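Local coordinates for homoprotocatechuate 2,3-dioxygenase (Brevibacterium fuscum, PDB 4Z6M), which cleaves the aromatic ring of homoprotocatechuate with molecular oxygen, as an iron(II)-dependent extradiol dioxygenase, at residues R32-H42 against E46-F56. The protein carries 1 engineered substitution. Residues are numbered along the deposited sequence; the frame is centred on the assembly and turned at random. Where two conformers were deposited one is given.
Sequences RNFYVDVLGLH and EDENQIYLRSF
The guanidinium of R32 and the carboxylate of E46 meet edge to edge, their planes only 7° apart. R32 grips side-on, NE reaching OE1 of E46 at 2.8 Å and NH2 reaching OE2 at 2.9 Å; each oxygen offers its syn lone pair. The R32 chain runs extended from a CG anti to the backbone N (chi1 -165°), which carries the charge past I51, whose CD1 lies 3.5 Å from R32 CB. The imidazole of H42 has the carbonyl oxygen of G40 over one face and R54 O at its edge, while its NE2 comes to the rim of the F56 ring, 3.9 Å from CD1, and hydrogen-bonds to E149. Beside it the backbones of H42 and R54 form an antiparallel hydrogen-bonded pair, H42 N to R54 O at 3.0 Å and R54 N to H42 O at 2.8 Å; H42 O also takes a CA-H...O contact from L53. Between these polar ends L53 is directed toward the helix segment, and its two methyls part, CD1 against Y35 CB at 3.6 Å and CD2 against CG2 of V36, with L41 CB alongside L53 CB. One face of the Y35 ring is covered by CD2 of F34, and the Y35 hydroxyl hydrogen-bonds to D260. Helix 28-38 packs on the hairpin of strands 42-46 and 50-54 at the end of the eight-stranded sheet, and the chain leaves it through G40, at positive phi, to enter the first of them; this helix-then-strand step belongs to the beta-alpha-beta-beta-beta module of the glyoxalase/dioxygenase fold. Chemically, an apolar seam is pinned at one end by backbone pairing and at the other by a salt bridge whose two bonds, one to each oxygen, hold the groups nearly coplanar, restrict their rotation and would favour the charged form of E46.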
loop_
_atom_site.group_PDB
_atom_site.type_symbol
_atom_site.label_atom_id
_atom_site.label_comp_id
_atom_site.label_asym_id
_atom_site.label_seq_id
_atom_site.Cartn_x
_atom_site.Cartn_y
_atom_site.Cartn_z
ATOM N N ARG A 32 -28.158 -8.611 3.199
ATOM C CA ARG A 32 -27.130 -9.605 2.856
ATOM C C ARG A 32 -26.296 -9.152 1.670
ATOM O O ARG A 32 -25.067 -9.296 1.670
ATOM C CB ARG A 32 -27.779 -10.959 2.519
ATOM C CG ARG A 32 -26.760 -12.098 2.513
ATOM C CD ARG A 32 -27.386 -13.407 2.026
ATOM N NE ARG A 32 -26.523 -14.564 2.234
ATOM C CZ ARG A 32 -25.459 -14.845 1.492
ATOM N NH1 ARG A 32 -25.127 -14.074 0.464
ATOM N NH2 ARG A 32 -24.745 -15.929 1.763
ATOM N N ASN A 33 -26.943 -8.604 0.648
ATOM C CA ASN A 33 -26.204 -8.154 -0.522
ATOM C C ASN A 33 -25.166 -7.086 -0.139
ATOM O O ASN A 33 -24.050 -7.070 -0.663
ATOM C CB ASN A 33 -27.165 -7.643 -1.596
ATOM C CG ASN A 33 -26.448 -7.091 -2.810
ATOM O OD1 ASN A 33 -26.406 -5.879 -3.007
ATOM N ND2 ASN A 33 -25.882 -7.968 -3.627
ATOM N N PHE A 34 -25.534 -6.200 0.778
ATOM C CA PHE A 34 -24.615 -5.145 1.206
ATOM C C PHE A 34 -23.462 -5.744 2.020
ATOM O O PHE A 34 -22.286 -5.506 1.725
ATOM C CB PHE A 34 -25.372 -4.106 2.024
ATOM C CG PHE A 34 -24.530 -2.926 2.474
ATOM C CD1 PHE A 34 -24.241 -1.896 1.584
ATOM C CD2 PHE A 34 -24.059 -2.826 3.777
ATOM C CE1 PHE A 34 -23.492 -0.789 1.996
ATOM C CE2 PHE A 34 -23.313 -1.726 4.185
ATOM C CZ PHE A 34 -23.040 -0.716 3.296
ATOM N N TYR A 35 -23.782 -6.485 3.083
ATOM C CA TYR A 35 -22.741 -6.907 4.001
ATOM C C TYR A 35 -21.879 -8.061 3.495
ATOM O O TYR A 35 -20.691 -8.140 3.844
ATOM C CB TYR A 35 -23.328 -7.276 5.356
ATOM C CG TYR A 35 -23.823 -6.067 6.131
ATOM C CD1 TYR A 35 -22.936 -5.260 6.826
ATOM C CD2 TYR A 35 -25.159 -5.734 6.182
ATOM C CE1 TYR A 35 -23.364 -4.149 7.530
ATOM C CE2 TYR A 35 -25.603 -4.628 6.892
ATOM C CZ TYR A 35 -24.703 -3.841 7.566
ATOM O OH TYR A 35 -25.081 -2.732 8.265
ATOM N N VAL A 36 -22.470 -8.947 2.701
ATOM C CA VAL A 36 -21.748 -10.093 2.165
ATOM C C VAL A 36 -21.206 -9.759 0.787
ATOM O O VAL A 36 -20.000 -9.870 0.556
ATOM C CB VAL A 36 -22.615 -11.377 2.131
ATOM C CG1 VAL A 36 -21.837 -12.543 1.527
ATOM C CG2 VAL A 36 -23.066 -11.731 3.536
ATOM N N ASP A 37 -22.062 -9.403 -0.159
ATOM C CA ASP A 37 -21.582 -9.243 -1.531
ATOM C C ASP A 37 -20.771 -7.979 -1.719
ATOM O O ASP A 37 -19.715 -8.026 -2.351
ATOM C CB ASP A 37 -22.709 -9.337 -2.551
ATOM C CG ASP A 37 -23.380 -10.675 -2.509
ATOM O OD1 ASP A 37 -22.667 -11.686 -2.340
ATOM O OD2 ASP A 37 -24.593 -10.712 -2.646
ATOM N N VAL A 38 -21.234 -6.858 -1.168
ATOM C CA VAL A 38 -20.454 -5.624 -1.309
ATOM C C VAL A 38 -19.268 -5.617 -0.367
ATOM O O VAL A 38 -18.136 -5.460 -0.826
ATOM C CB VAL A 38 -21.306 -4.354 -1.152
ATOM C CG1 VAL A 38 -20.449 -3.102 -1.283
ATOM C CG2 VAL A 38 -22.459 -4.359 -2.163
ATOM N N LEU A 39 -19.506 -5.855 0.917
ATOM C CA LEU A 39 -18.451 -5.685 1.925
ATOM C C LEU A 39 -17.617 -6.928 2.205
ATOM O O LEU A 39 -16.568 -6.824 2.821
ATOM C CB LEU A 39 -19.014 -5.120 3.221
ATOM C CG LEU A 39 -19.581 -3.696 3.110
ATOM C CD1 LEU A 39 -20.011 -3.296 4.515
ATOM C CD2 LEU A 39 -18.566 -2.710 2.542
ATOM N N GLY A 40 -18.094 -8.108 1.818
ATOM C CA GLY A 40 -17.273 -9.306 1.930
ATOM C C GLY A 40 -17.190 -9.929 3.318
ATOM O O GLY A 40 -16.315 -10.772 3.567
ATOM N N LEU A 41 -18.084 -9.571 4.236
ATOM C CA LEU A 41 -18.077 -10.234 5.535
ATOM C C LEU A 41 -18.422 -11.721 5.365
ATOM O O LEU A 41 -19.040 -12.115 4.374
ATOM C CB LEU A 41 -19.057 -9.564 6.498
ATOM C CG LEU A 41 -18.548 -8.228 7.074
ATOM C CD1 LEU A 41 -19.703 -7.456 7.687
ATOM C CD2 LEU A 41 -17.432 -8.402 8.099
ATOM N N HIS A 42 -17.975 -12.526 6.322
ATOM C CA HIS A 42 -18.053 -13.979 6.226
ATOM C C HIS A 42 -19.238 -14.521 7.000
ATOM O O HIS A 42 -19.435 -14.155 8.153
ATOM C CB HIS A 42 -16.739 -14.570 6.753
ATOM C CG HIS A 42 -15.584 -14.092 5.959
ATOM N ND1 HIS A 42 -15.261 -14.656 4.746
ATOM C CD2 HIS A 42 -14.794 -12.995 6.094
ATOM C CE1 HIS A 42 -14.260 -13.980 4.206
ATOM N NE2 HIS A 42 -13.968 -12.963 5.001
ATOM N N GLU A 46 -26.743 -18.667 8.668
ATOM C CA GLU A 46 -27.898 -17.890 8.223
ATOM C C GLU A 46 -29.128 -18.761 8.086
ATOM O O GLU A 46 -29.043 -19.962 7.840
ATOM C CB GLU A 46 -27.615 -17.134 6.913
ATOM C CG GLU A 46 -27.304 -17.987 5.726
ATOM C CD GLU A 46 -26.984 -17.182 4.481
ATOM O OE1 GLU A 46 -27.638 -16.144 4.244
ATOM O OE2 GLU A 46 -26.066 -17.600 3.739
ATOM N N ASP A 47 -30.266 -18.107 8.239
ATOM C CA ASP A 47 -31.559 -18.702 7.944
ATOM C C ASP A 47 -32.472 -17.626 7.351
ATOM O O ASP A 47 -31.991 -16.621 6.811
ATOM C CB ASP A 47 -32.103 -19.448 9.180
ATOM C CG ASP A 47 -32.363 -18.544 10.385
ATOM O OD1 ASP A 47 -32.561 -17.320 10.213
ATOM O OD2 ASP A 47 -32.361 -19.066 11.539
ATOM N N GLU A 48 -33.786 -17.844 7.407
ATOM C CA GLU A 48 -34.706 -16.912 6.798
ATOM C C GLU A 48 -34.910 -15.628 7.598
ATOM O O GLU A 48 -35.513 -14.673 7.094
ATOM C CB GLU A 48 -36.064 -17.600 6.582
ATOM C CG GLU A 48 -36.001 -18.867 5.733
ATOM C CD GLU A 48 -35.673 -18.601 4.273
ATOM O OE1 GLU A 48 -35.689 -17.421 3.841
ATOM O OE2 GLU A 48 -35.429 -19.589 3.530
ATOM N N ASN A 49 -34.503 -15.651 8.862
ATOM C CA ASN A 49 -34.705 -14.528 9.777
ATOM C C ASN A 49 -33.440 -13.779 10.195
ATOM O O ASN A 49 -33.530 -12.620 10.604
ATOM C CB ASN A 49 -35.386 -15.047 11.033
ATOM C CG ASN A 49 -36.810 -15.450 10.761
ATOM O OD1 ASN A 49 -37.604 -14.626 10.345
ATOM N ND2 ASN A 49 -37.121 -16.704 10.931
ATOM N N GLN A 50 -32.276 -14.440 10.112
ATOM C CA GLN A 50 -31.037 -13.854 10.623
ATOM C C GLN A 50 -29.849 -14.255 9.772
ATOM O O GLN A 50 -29.811 -15.336 9.199
ATOM C CB GLN A 50 -30.746 -14.321 12.051
ATOM C CG GLN A 50 -31.763 -13.884 13.092
ATOM C CD GLN A 50 -31.351 -14.317 14.489
ATOM O OE1 GLN A 50 -31.132 -15.497 14.750
ATOM N NE2 GLN A 50 -31.220 -13.361 15.384
ATOM N N ILE A 51 -28.874 -13.365 9.724
ATOM C CA ILE A 51 -27.567 -13.647 9.150
ATOM C C ILE A 51 -26.513 -13.281 10.159
ATOM O O ILE A 51 -26.522 -12.178 10.704
ATOM C CB ILE A 51 -27.336 -12.857 7.845
ATOM C CG1 ILE A 51 -28.462 -13.176 6.843
ATOM C CG2 ILE A 51 -25.963 -13.165 7.271
ATOM C CD1 ILE A 51 -28.494 -12.259 5.657
ATOM N N TYR A 52 -25.620 -14.215 10.411
ATOM C CA TYR A 52 -24.551 -14.059 11.395
ATOM C C TYR A 52 -23.248 -13.928 10.617
ATOM O O TYR A 52 -22.921 -14.804 9.824
ATOM C CB TYR A 52 -24.452 -15.282 12.300
ATOM C CG TYR A 52 -25.609 -15.429 13.263
ATOM C CD1 TYR A 52 -26.864 -15.858 12.829
ATOM C CD2 TYR A 52 -25.434 -15.179 14.615
ATOM C CE1 TYR A 52 -27.930 -15.987 13.722
ATOM C CE2 TYR A 52 -26.483 -15.309 15.515
ATOM C CZ TYR A 52 -27.729 -15.714 15.063
ATOM O OH TYR A 52 -28.770 -15.806 15.973
ATOM N N LEU A 53 -22.516 -12.837 10.852
ATOM C CA LEU A 53 -21.359 -12.465 10.058
ATOM C C LEU A 53 -20.145 -12.225 10.942
ATOM O O LEU A 53 -20.277 -11.726 12.063
ATOM C CB LEU A 53 -21.635 -11.172 9.295
ATOM C CG LEU A 53 -22.798 -11.245 8.301
ATOM C CD1 LEU A 53 -23.196 -9.850 7.851
ATOM C CD2 LEU A 53 -22.437 -12.140 7.128
ATOM N N ARG A 54 -18.960 -12.539 10.402
ATOM C CA ARG A 54 -17.718 -12.282 11.093
ATOM C C ARG A 54 -16.672 -11.709 10.160
ATOM O O ARG A 54 -16.698 -11.895 8.944
ATOM C CB ARG A 54 -17.188 -13.522 11.813
ATOM C CG ARG A 54 -16.617 -14.598 10.922
ATOM C CD ARG A 54 -16.129 -15.743 11.754
ATOM N NE ARG A 54 -15.428 -16.799 11.013
ATOM C CZ ARG A 54 -16.021 -17.869 10.489
ATOM N NH1 ARG A 54 -17.355 -17.994 10.472
ATOM N NH2 ARG A 54 -15.276 -18.824 9.972
ATOM N N SER A 55 -15.738 -11.009 10.794
ATOM C CA SER A 55 -14.589 -10.448 10.100
ATOM C C SER A 55 -13.517 -11.511 9.837
ATOM O O SER A 55 -13.558 -12.611 10.388
ATOM C CB SER A 55 -14.043 -9.279 10.911
ATOM O OG SER A 55 -13.542 -9.704 12.138
ATOM N N PHE A 56 -12.527 -11.131 9.028
ATOM C CA PHE A 56 -11.489 -12.065 8.547
ATOM C C PHE A 56 -10.709 -12.705 9.683
ATOM O O PHE A 56 -10.309 -13.851 9.577
ATOM C CB PHE A 56 -10.532 -11.302 7.635
ATOM C CG PHE A 56 -9.632 -12.150 6.769
ATOM C CD1 PHE A 56 -10.165 -13.028 5.828
ATOM C CD2 PHE A 56 -8.248 -12.015 6.839
ATOM C CE1 PHE A 56 -9.333 -13.766 5.010
ATOM C CE2 PHE A 56 -7.428 -12.739 5.990
ATOM C CZ PHE A 56 -7.976 -13.601 5.089
#